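PDB 3OON: outer membrane protein (Tpn50) from Borrelia burgdorferi, which probably binds peptidoglycan through its OmpA-like C-terminal domain, the part present here, and so may tether the outer membrane to the cell wall. Local coordinates for residues 46-60 and 87-101. Residues are numbered along the deposited sequence; the frame is centred on the assembly and turned at random.
Sequences FKKNNILIEGHTEQF and KDKDQILFKGWGSQK. With SO4 (sulfate ion), chain B.
Ile51 packs on Ile92 where strands 51-55 and 92-96 pair, and the contact runs on past the strands to Ser99. These are the parallel strands of a beta-alpha-beta unit in the OmpA-like domain, with helix 63-83 in the crossover. Strand 92-96 is at the sheet edge within this chain; strand 114-122 flanks 51-55 on its other side. The strand ladder runs from Ile51 N to Gln91 O (2.8 Å) through to Trp97 N and Gly55 O. The two isoleucine side chains lie side by side, CG1 of Ile51 3.8 Å from CG1 of Ile92. Lys87 bends at its second torsion (chi2 -71°), which helps bring its ammonium to the turn before strand 51-55. There NZ donates to Phe46 O at 2.7 Å and to Asn49 O at 2.8 Å, with a weaker bond to Lys47 O. On the face of Leu52 and Glu54, Trp97, just past its strand, gives Glu54 OE2 a nearly straight NE1 bond of 2.7 Å. That oxygen sits in the indole plane and is approached on its anti side, but 35° out of the carboxylate plane. Further on, Thr57 N bonds Gly98 O. A sulfate, probably from the crystallisation liquor, is held by the amides of Glu58 and Gln59 and by Arg73 and Arg115. Ser99 OG donates to Gln59 O at 2.6 Å, tilted 32° from the carbonyl plane.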
ATOM      1  N   PHE A  46      10.599  -3.363  -7.241  1.00 37.01           N
ATOM      2  CA  PHE A  46      11.709  -2.711  -6.567  1.00 37.85           C
ATOM      3  C   PHE A  46      12.836  -3.731  -6.565  1.00 39.05           C
ATOM      4  O   PHE A  46      13.218  -4.287  -5.530  1.00 38.40           O
ATOM      5  CB  PHE A  46      11.303  -2.261  -5.157  1.00 37.20           C
ATOM      6  CG  PHE A  46      10.364  -1.090  -5.148  1.00 36.30           C
ATOM      7  CD1 PHE A  46      10.849   0.208  -5.021  1.00 36.38           C
ATOM      8  CD2 PHE A  46       8.989  -1.279  -5.283  1.00 35.92           C
ATOM      9  CE1 PHE A  46       9.977   1.305  -5.015  1.00 36.49           C
ATOM     10  CE2 PHE A  46       8.112  -0.196  -5.273  1.00 36.20           C
ATOM     11  CZ  PHE A  46       8.608   1.099  -5.135  1.00 36.61           C
ATOM     12  N   LYS A  47      13.357  -3.962  -7.767  1.00 40.50           N
ATOM     13  CA  LYS A  47      14.284  -5.058  -8.037  0.50 41.50           C
ATOM     14  C   LYS A  47      15.623  -4.953  -7.303  1.00 41.61           C
ATOM     15  O   LYS A  47      16.140  -5.951  -6.799  1.00 42.00           O
ATOM     16  CB  LYS A  47      14.507  -5.200  -9.552  0.50 42.49           C
ATOM     17  CG  LYS A  47      14.233  -3.932 -10.357  0.50 43.97           C
ATOM     18  CD  LYS A  47      14.739  -4.058 -11.783  0.50 46.51           C
ATOM     19  CE  LYS A  47      14.024  -3.087 -12.709  0.50 47.84           C
ATOM     20  NZ  LYS A  47      13.883  -1.736 -12.096  0.50 48.45           N
ATOM     21  N   LYS A  48      16.177  -3.743  -7.245  1.00 41.47           N
ATOM     22  CA  LYS A  48      17.520  -3.519  -6.696  0.50 41.59           C
ATOM     23  C   LYS A  48      17.532  -3.386  -5.176  1.00 40.32           C
ATOM     24  O   LYS A  48      18.574  -3.540  -4.539  1.00 40.72           O
ATOM     25  CB  LYS A  48      18.161  -2.282  -7.331  0.50 42.68           C
ATOM     26  CG  LYS A  48      18.946  -2.567  -8.609  0.50 45.00           C
ATOM     27  CD  LYS A  48      19.684  -1.325  -9.095  0.50 47.95           C
ATOM     28  CE  LYS A  48      20.859  -1.691  -9.994  0.50 49.81           C
ATOM     29  NZ  LYS A  48      21.930  -2.381  -9.223  0.50 50.84           N
ATOM     30  N   ASN A  49      16.370  -3.107  -4.595  1.00 37.76           N
ATOM     31  CA  ASN A  49      16.278  -2.857  -3.154  1.00 35.15           C
ATOM     32  C   ASN A  49      16.438  -4.083  -2.265  1.00 33.40           C
ATOM     33  O   ASN A  49      15.934  -5.165  -2.573  1.00 32.38           O
ATOM     34  CB  ASN A  49      14.966  -2.157  -2.804  1.00 34.74           C
ATOM     35  CG  ASN A  49      14.708  -0.942  -3.668  1.00 36.08           C
ATOM     36  OD1 ASN A  49      14.494  -1.062  -4.875  1.00 38.83           O
ATOM     37  ND2 ASN A  49      14.739   0.234  -3.061  1.00 35.93           N
ATOM     38  N   ASN A  50      17.134  -3.887  -1.145  1.00 31.47           N
ATOM     39  CA  ASN A  50      17.137  -4.851  -0.062  1.00 29.72           C
ATOM     40  C   ASN A  50      15.870  -4.643   0.742  1.00 27.97           C
ATOM     41  O   ASN A  50      15.265  -3.571   0.669  1.00 28.21           O
ATOM     42  CB  ASN A  50      18.382  -4.667   0.807  1.00 30.13           C
ATOM     43  CG  ASN A  50      19.662  -4.878   0.014  1.00 31.62           C
ATOM     44  OD1 ASN A  50      19.822  -5.908  -0.637  1.00 32.97           O
ATOM     45  ND2 ASN A  50      20.563  -3.900   0.046  1.00 32.05           N
ATOM     46  N   ILE A  51      15.456  -5.661   1.487  1.00 26.49           N
ATOM     47  CA  ILE A  51      14.264  -5.526   2.334  1.00 25.00           C
ATOM     48  C   ILE A  51      14.529  -5.927   3.782  1.00 24.30           C
ATOM     49  O   ILE A  51      15.425  -6.714   4.068  1.00 25.49           O
ATOM     50  CB  ILE A  51      13.022  -6.310   1.799  1.00 24.60           C
ATOM     51  CG1 ILE A  51      13.254  -7.823   1.801  1.00 25.39           C
ATOM     52  CG2 ILE A  51      12.595  -5.813   0.400  1.00 25.54           C
ATOM     53  CD1 ILE A  51      11.965  -8.617   1.500  1.00 22.97           C
ATOM     54  N   LEU A  52      13.737  -5.374   4.686  1.00 23.20           N
ATOM     55  CA  LEU A  52      13.786  -5.745   6.097  1.00 23.10           C
ATOM     56  C   LEU A  52      12.423  -6.295   6.474  1.00 23.21           C
ATOM     57  O   LEU A  52      11.404  -5.630   6.232  1.00 23.87           O
ATOM     58  CB  LEU A  52      14.101  -4.504   6.942  1.00 23.25           C
ATOM     59  CG  LEU A  52      13.801  -4.570   8.444  1.00 23.35           C
ATOM     60  CD1 LEU A  52      14.752  -5.534   9.130  1.00 25.56           C
ATOM     61  CD2 LEU A  52      13.953  -3.181   9.043  1.00 26.22           C
ATOM     62  N   ILE A  53      12.399  -7.501   7.046  1.00 22.49           N
ATOM     63  CA  ILE A  53      11.149  -8.133   7.449  1.00 22.08           C
ATOM     64  C   ILE A  53      11.151  -8.251   8.961  1.00 22.30           C
ATOM     65  O   ILE A  53      12.069  -8.857   9.539  1.00 23.02           O
ATOM     66  CB  ILE A  53      10.955  -9.536   6.842  1.00 22.01           C
ATOM     67  CG1 ILE A  53      11.182  -9.508   5.325  1.00 21.01           C
ATOM     68  CG2 ILE A  53       9.556 -10.078   7.212  1.00 22.24           C
ATOM     69  CD1 ILE A  53      10.913 -10.841   4.637  1.00 22.54           C
ATOM     70  N   GLU A  54      10.132  -7.675   9.594  1.00 22.33           N
ATOM     71  CA  GLU A  54      10.063  -7.595  11.055  1.00 23.38           C
ATOM     72  C   GLU A  54       8.852  -8.348  11.584  1.00 23.27           C
ATOM     73  O   GLU A  54       7.717  -8.111  11.132  1.00 24.16           O
ATOM     74  CB  GLU A  54      10.007  -6.132  11.503  1.00 23.63           C
ATOM     75  CG  GLU A  54      11.218  -5.317  11.064  1.00 26.30           C
ATOM     76  CD  GLU A  54      11.129  -3.874  11.482  1.00 29.98           C
ATOM     77  OE1 GLU A  54      10.600  -3.054  10.696  1.00 32.82           O
ATOM     78  OE2 GLU A  54      11.586  -3.558  12.599  1.00 33.34           O
ATOM     79  N   GLY A  55       9.105  -9.269  12.510  1.00 23.81           N
ATOM     80  CA  GLY A  55       8.075 -10.140  13.071  1.00 24.39           C
ATOM     81  C   GLY A  55       7.738  -9.755  14.498  1.00 25.57           C
ATOM     82  O   GLY A  55       8.547  -9.116  15.195  1.00 25.24           O
ATOM     83  N   HIS A  56       6.542 -10.151  14.932  1.00 26.64           N
ATOM     84  CA  HIS A  56       6.033  -9.800  16.242  1.00 27.80           C
ATOM     85  C   HIS A  56       5.237 -10.937  16.866  1.00 28.84           C
ATOM     86  O   HIS A  56       4.622 -11.767  16.173  1.00 29.19           O
ATOM     87  CB  HIS A  56       5.132  -8.552  16.176  1.00 28.21           C
ATOM     88  CG  HIS A  56       5.796  -7.352  15.578  1.00 29.10           C
ATOM     89  ND1 HIS A  56       6.434  -6.396  16.339  1.00 29.48           N
ATOM     90  CD2 HIS A  56       5.918  -6.952  14.291  1.00 28.52           C
ATOM     91  CE1 HIS A  56       6.922  -5.459  15.547  1.00 29.48           C
ATOM     92  NE2 HIS A  56       6.621  -5.772  14.298  1.00 29.29           N
ATOM     93  N   THR A  57       5.269 -10.963  18.191  1.00 29.93           N
ATOM     94  CA  THR A  57       4.401 -11.819  18.973  1.00 30.77           C
ATOM     95  C   THR A  57       3.546 -10.920  19.851  1.00 32.06           C
ATOM     96  O   THR A  57       3.804  -9.720  19.957  1.00 31.17           O
ATOM     97  CB  THR A  57       5.198 -12.776  19.874  1.00 30.81           C
ATOM     98  OG1 THR A  57       6.172 -12.026  20.609  1.00 31.47           O
ATOM     99  CG2 THR A  57       5.915 -13.826  19.049  1.00 30.60           C
ATOM    100  N   GLU A  58       2.540 -11.512  20.486  1.00 33.51           N
ATOM    101  CA  GLU A  58       1.656 -10.768  21.379  1.00 36.08           C
ATOM    102  C   GLU A  58       1.746 -11.245  22.826  1.00 36.94           C
ATOM    103  O   GLU A  58       1.618 -10.443  23.752  1.00 37.50           O
ATOM    104  CB  GLU A  58       0.219 -10.834  20.873  1.00 36.56           C
ATOM    105  CG  GLU A  58       0.041 -10.130  19.535  1.00 39.63           C
ATOM    106  CD  GLU A  58      -1.405  -9.995  19.103  1.00 44.46           C
ATOM    107  OE1 GLU A  58      -2.291 -10.645  19.707  1.00 47.04           O
ATOM    108  OE2 GLU A  58      -1.652  -9.236  18.139  1.00 47.55           O
ATOM    109  N   GLN A  59       1.969 -12.546  23.002  1.00 37.86           N
ATOM    110  CA  GLN A  59       2.006 -13.190  24.325  1.00 39.49           C
ATOM    111  C   GLN A  59       3.156 -12.641  25.159  1.00 39.13           C
ATOM    112  O   GLN A  59       4.225 -12.335  24.634  1.00 38.08           O
ATOM    113  CB  GLN A  59       2.177 -14.705  24.134  1.00 40.30           C
ATOM    114  CG  GLN A  59       2.073 -15.570  25.366  1.00 44.15           C
ATOM    115  CD  GLN A  59       2.111 -17.062  25.040  1.00 48.07           C
ATOM    116  OE1 GLN A  59       1.109 -17.762  25.199  1.00 51.57           O
ATOM    117  NE2 GLN A  59       3.262 -17.553  24.583  1.00 47.68           N
ATOM    118  N   PHE A  60       2.947 -12.500  26.462  1.00 39.94           N
ATOM    119  CA  PHE A  60       4.079 -12.144  27.296  1.00 39.87           C
ATOM    120  C   PHE A  60       4.785 -13.378  27.843  1.00 39.55           C
ATOM    121  O   PHE A  60       4.688 -13.733  29.019  1.00 40.55           O
ATOM    122  CB  PHE A  60       3.748 -11.038  28.309  1.00 41.13           C
ATOM    123  CG  PHE A  60       3.792  -9.659  27.690  1.00 41.76           C
ATOM    124  CD1 PHE A  60       5.019  -9.023  27.463  1.00 42.09           C
ATOM    125  CD2 PHE A  60       2.623  -9.032  27.252  1.00 42.87           C
ATOM    126  CE1 PHE A  60       5.076  -7.769  26.862  1.00 41.60           C
ATOM    127  CE2 PHE A  60       2.666  -7.769  26.642  1.00 42.09           C
ATOM    128  CZ  PHE A  60       3.897  -7.139  26.446  1.00 42.24           C
ATOM    129  N   LYS A  87      12.889 -12.053  -4.256  1.00 37.02           N
ATOM    130  CA  LYS A  87      14.116 -11.599  -3.607  1.00 36.62           C
ATOM    131  C   LYS A  87      15.056 -12.797  -3.402  1.00 37.21           C
ATOM    132  O   LYS A  87      14.603 -13.941  -3.294  1.00 36.72           O
ATOM    133  CB  LYS A  87      13.811 -10.909  -2.259  1.00 35.80           C
ATOM    134  CG  LYS A  87      13.134  -9.537  -2.362  1.00 34.75           C
ATOM    135  CD  LYS A  87      14.079  -8.457  -2.882  1.00 35.02           C
ATOM    136  CE  LYS A  87      13.329  -7.361  -3.622  1.00 34.57           C
ATOM    137  NZ  LYS A  87      14.274  -6.481  -4.368  1.00 35.90           N
ATOM    138  N   ASP A  88      16.360 -12.531  -3.378  1.00 37.96           N
ATOM    139  CA  ASP A  88      17.345 -13.539  -2.987  1.00 39.18           C
ATOM    140  C   ASP A  88      17.618 -13.427  -1.493  1.00 38.41           C
ATOM    141  O   ASP A  88      17.378 -12.374  -0.892  1.00 37.59           O
ATOM    142  CB  ASP A  88      18.650 -13.356  -3.769  1.00 40.24           C
ATOM    143  CG  ASP A  88      18.503 -13.657  -5.259  1.00 43.21           C
ATOM    144  OD1 ASP A  88      17.697 -14.539  -5.645  1.00 46.00           O
ATOM    145  OD2 ASP A  88      19.218 -13.012  -6.054  1.00 44.85           O
ATOM    146  N   LYS A  89      18.153 -14.489  -0.887  1.00 38.66           N
ATOM    147  CA  LYS A  89      18.431 -14.465   0.558  1.00 38.12           C
ATOM    148  C   LYS A  89      19.426 -13.354   0.930  1.00 37.10           C
ATOM    149  O   LYS A  89      19.396 -12.827   2.048  1.00 36.94           O
ATOM    150  CB  LYS A  89      18.870 -15.847   1.084  1.00 39.61           C
ATOM    151  CG  LYS A  89      20.358 -16.127   0.982  1.00 43.05           C
ATOM    152  CD  LYS A  89      20.831 -17.268   1.887  1.00 47.45           C
ATOM    153  CE  LYS A  89      22.355 -17.274   1.947  1.00 49.94           C
ATOM    154  NZ  LYS A  89      22.960 -18.501   2.575  1.00 52.37           N
ATOM    155  N   ASP A  90      20.277 -13.009  -0.038  0.50 36.92           N
ATOM    156  CA  ASP A  90      21.239 -11.912   0.046  0.50 36.51           C
ATOM    157  C   ASP A  90      20.624 -10.566   0.351  0.50 34.83           C
ATOM    158  O   ASP A  90      21.308  -9.678   0.856  0.50 35.10           O
ATOM    159  CB  ASP A  90      21.936 -11.736  -1.297  0.50 37.57           C
ATOM    160  CG  ASP A  90      22.918 -12.817  -1.582  0.50 39.27           C
ATOM    161  OD1 ASP A  90      23.154 -13.660  -0.691  0.50 41.27           O
ATOM    162  OD2 ASP A  90      23.461 -12.812  -2.702  0.50 40.13           O
ATOM    163  N   GLN A  91      19.356 -10.412  -0.017  1.00 32.98           N
ATOM    164  CA  GLN A  91      18.684  -9.117  -0.024  1.00 30.73           C
ATOM    165  C   GLN A  91      17.749  -8.941   1.150  1.00 29.23           C
ATOM    166  O   GLN A  91      17.111  -7.899   1.238  1.00 27.98           O
ATOM    167  CB  GLN A  91      17.858  -8.941  -1.299  1.00 30.36           C
ATOM    168  CG  GLN A  91      18.663  -9.004  -2.590  1.00 30.81           C
ATOM    169  CD  GLN A  91      17.757  -8.982  -3.801  1.00 32.63           C
ATOM    170  OE1 GLN A  91      17.129  -9.985  -4.139  1.00 33.50           O
ATOM    171  NE2 GLN A  91      17.674  -7.831  -4.456  1.00 34.43           N
ATOM    172  N   ILE A  92      17.647  -9.944   2.028  1.00 27.94           N
ATOM    173  CA  ILE A  92      16.647  -9.896   3.120  1.00 26.96           C
ATOM    174  C   ILE A  92      17.229  -9.877   4.541  1.00 26.94           C
ATOM    175  O   ILE A  92      17.952 -10.792   4.943  1.00 27.52           O
ATOM    176  CB  ILE A  92      15.614 -11.052   3.027  1.00 26.11           C
ATOM    177  CG1 ILE A  92      15.043 -11.157   1.612  1.00 27.38           C
ATOM    178  CG2 ILE A  92      14.479 -10.845   4.067  1.00 25.71           C
ATOM    179  CD1 ILE A  92      14.116 -12.353   1.410  1.00 29.52           C
ATOM    180  N   LEU A  93      16.903  -8.829   5.291  1.00 26.61           N
ATOM    181  CA  LEU A  93      17.200  -8.775   6.714  1.00 27.01           C
ATOM    182  C   LEU A  93      15.949  -9.237   7.456  1.00 26.69           C
ATOM    183  O   LEU A  93      14.829  -8.889   7.067  1.00 26.20           O
ATOM    184  CB  LEU A  93      17.571  -7.353   7.149  1.00 27.42           C
ATOM    185  CG  LEU A  93      18.898  -6.733   6.712  1.00 29.65           C
ATOM    186  CD1 LEU A  93      18.895  -5.221   6.864  1.00 32.27           C
ATOM    187  CD2 LEU A  93      20.047  -7.331   7.491  1.00 33.48           C
ATOM    188  N   PHE A  94      16.153 -10.044   8.494  1.00 27.49           N
ATOM    189  CA  PHE A  94      15.071 -10.595   9.317  1.00 28.16           C
ATOM    190  C   PHE A  94      15.246 -10.110  10.742  1.00 28.47           C
ATOM    191  O   PHE A  94      16.321 -10.283  11.325  1.00 29.68           O
ATOM    192  CB  PHE A  94      15.124 -12.125   9.327  1.00 28.56           C
ATOM    193  CG  PHE A  94      14.941 -12.759   7.988  1.00 30.10           C
ATOM    194  CD1 PHE A  94      13.664 -12.968   7.471  1.00 30.06           C
ATOM    195  CD2 PHE A  94      16.044 -13.180   7.247  1.00 32.11           C
ATOM    196  CE1 PHE A  94      13.483 -13.584   6.225  1.00 30.42           C
ATOM    197  CE2 PHE A  94      15.881 -13.792   6.000  1.00 33.24           C
ATOM    198  CZ  PHE A  94      14.595 -13.998   5.489  1.00 32.72           C
ATOM    199  N   LYS A  95      14.199  -9.518  11.308  1.00 28.18           N
ATOM    200  CA  LYS A  95      14.233  -9.006  12.665  1.00 28.41           C
ATOM    201  C   LYS A  95      13.013  -9.483  13.449  1.00 27.64           C
ATOM    202  O   LYS A  95      11.883  -9.334  12.995  1.00 27.79           O
ATOM    203  CB  LYS A  95      14.262  -7.470  12.645  1.00 29.30           C
ATOM    204  CG  LYS A  95      13.997  -6.780  13.972  1.00 32.10           C
ATOM    205  CD  LYS A  95      15.223  -6.762  14.850  1.00 36.55           C
ATOM    206  CE  LYS A  95      15.135  -5.674  15.903  1.00 38.72           C
ATOM    207  NZ  LYS A  95      16.180  -5.858  16.951  1.00 41.15           N
ATOM    208  N   GLY A  96      13.247 -10.048  14.628  1.00 27.57           N
ATOM    209  CA  GLY A  96      12.147 -10.390  15.534  1.00 27.13           C
ATOM    210  C   GLY A  96      12.128  -9.420  16.704  1.00 27.57           C
ATOM    211  O   GLY A  96      13.171  -9.165  17.313  1.00 27.96           O
ATOM    212  N   TRP A  97      10.950  -8.871  17.011  1.00 27.42           N
ATOM    213  CA  TRP A  97      10.789  -7.931  18.120  1.00 28.61           C
ATOM    214  C   TRP A  97      10.183  -8.581  19.361  1.00 28.88           C
ATOM    215  O   TRP A  97       9.936  -7.915  20.377  1.00 29.14           O
ATOM    216  CB  TRP A  97       9.890  -6.774  17.679  1.00 28.93           C
ATOM    217  CG  TRP A  97      10.576  -5.795  16.817  1.00 30.53           C
ATOM    218  CD1 TRP A  97      10.428  -5.651  15.468  1.00 31.39           C
ATOM    219  CD2 TRP A  97      11.528  -4.813  17.225  1.00 33.61           C
ATOM    220  NE1 TRP A  97      11.228  -4.634  15.010  1.00 32.79           N
ATOM    221  CE2 TRP A  97      11.915  -4.100  16.066  1.00 34.11           C
ATOM    222  CE3 TRP A  97      12.095  -4.459  18.460  1.00 35.75           C
ATOM    223  CZ2 TRP A  97      12.842  -3.052  16.102  1.00 36.09           C
ATOM    224  CZ3 TRP A  97      13.023  -3.418  18.494  1.00 38.07           C
ATOM    225  CH2 TRP A  97      13.384  -2.728  17.320  1.00 37.50           C
ATOM    226  N   GLY A  98       9.920  -9.876  19.261  1.00 28.72           N
ATOM    227  CA  GLY A  98       9.085 -10.559  20.232  1.00 29.20           C
ATOM    228  C   GLY A  98       7.823  -9.740  20.494  1.00 29.89           C
ATOM    229  O   GLY A  98       7.187  -9.250  19.566  1.00 27.87           O
ATOM    230  N   SER A  99       7.502  -9.561  21.769  1.00 30.63           N
ATOM    231  CA  SER A  99       6.314  -8.789  22.160  1.00 32.55           C
ATOM    232  C   SER A  99       6.648  -7.366  22.619  1.00 34.03           C
ATOM    233  O   SER A  99       5.845  -6.720  23.297  1.00 34.82           O
ATOM    234  CB  SER A  99       5.529  -9.553  23.227  1.00 33.12           C
ATOM    235  OG  SER A  99       5.139 -10.824  22.728  1.00 33.27           O
ATOM    236  N   GLN A 100       7.815  -6.863  22.206  1.00 34.92           N
ATOM    237  CA  GLN A 100       8.330  -5.580  22.714  1.00 36.67           C
ATOM    238  C   GLN A 100       7.851  -4.328  21.974  1.00 37.46           C
ATOM    239  O   GLN A 100       7.992  -3.217  22.496  1.00 37.38           O
ATOM    240  CB  GLN A 100       9.865  -5.601  22.787  1.00 37.00           C
ATOM    241  CG  GLN A 100      10.431  -6.712  23.671  1.00 38.76           C
ATOM    242  CD  GLN A 100       9.926  -6.642  25.111  1.00 42.14           C
ATOM    243  OE1 GLN A 100      10.186  -5.670  25.824  1.00 44.53           O
ATOM    244  NE2 GLN A 100       9.211  -7.680  25.545  1.00 41.69           N
ATOM    245  N   LYS A 101       7.299  -4.509  20.770  1.00 37.72           N
ATOM    246  CA  LYS A 101       6.769  -3.409  19.954  1.00 39.28           C
ATOM    247  C   LYS A 101       5.263  -3.534  19.783  1.00 39.91           C
ATOM    248  O   LYS A 101       4.509  -3.333  20.739  1.00 40.95           O
ATOM    249  CB  LYS A 101       7.428  -3.380  18.566  1.00 39.46           C
ATOM    250  CG  LYS A 101       8.732  -2.598  18.536  1.00 41.66           C
ATOM    251  CD  LYS A 101       9.003  -2.035  17.145  1.00 44.38           C
ATOM    252  CE  LYS A 101      10.007  -0.899  17.209  1.00 46.46           C
ATOM    253  NZ  LYS A 101      10.253  -0.294  15.865  1.00 47.21           N
TER
HETATM  254  S   SO4 B 401       1.735 -15.026  19.986  1.00 38.67           S
HETATM  255  O1  SO4 B 401       0.337 -15.128  20.402  1.00 38.65           O
HETATM  256  O2  SO4 B 401       1.896 -13.939  19.029  1.00 37.20           O
HETATM  257  O3  SO4 B 401       2.535 -14.759  21.180  1.00 39.61           O
HETATM  258  O4  SO4 B 401       2.145 -16.299  19.404  1.00 38.63           O
HETATM  259  O   HOH W   1      19.707  -5.530  -3.410  1.00 42.11           O
HETATM  260  O   HOH W   2      22.134  -7.081  -0.701  1.00 55.07           O
HETATM  261  O   HOH W   3       6.333  -6.715  19.124  1.00 33.05           O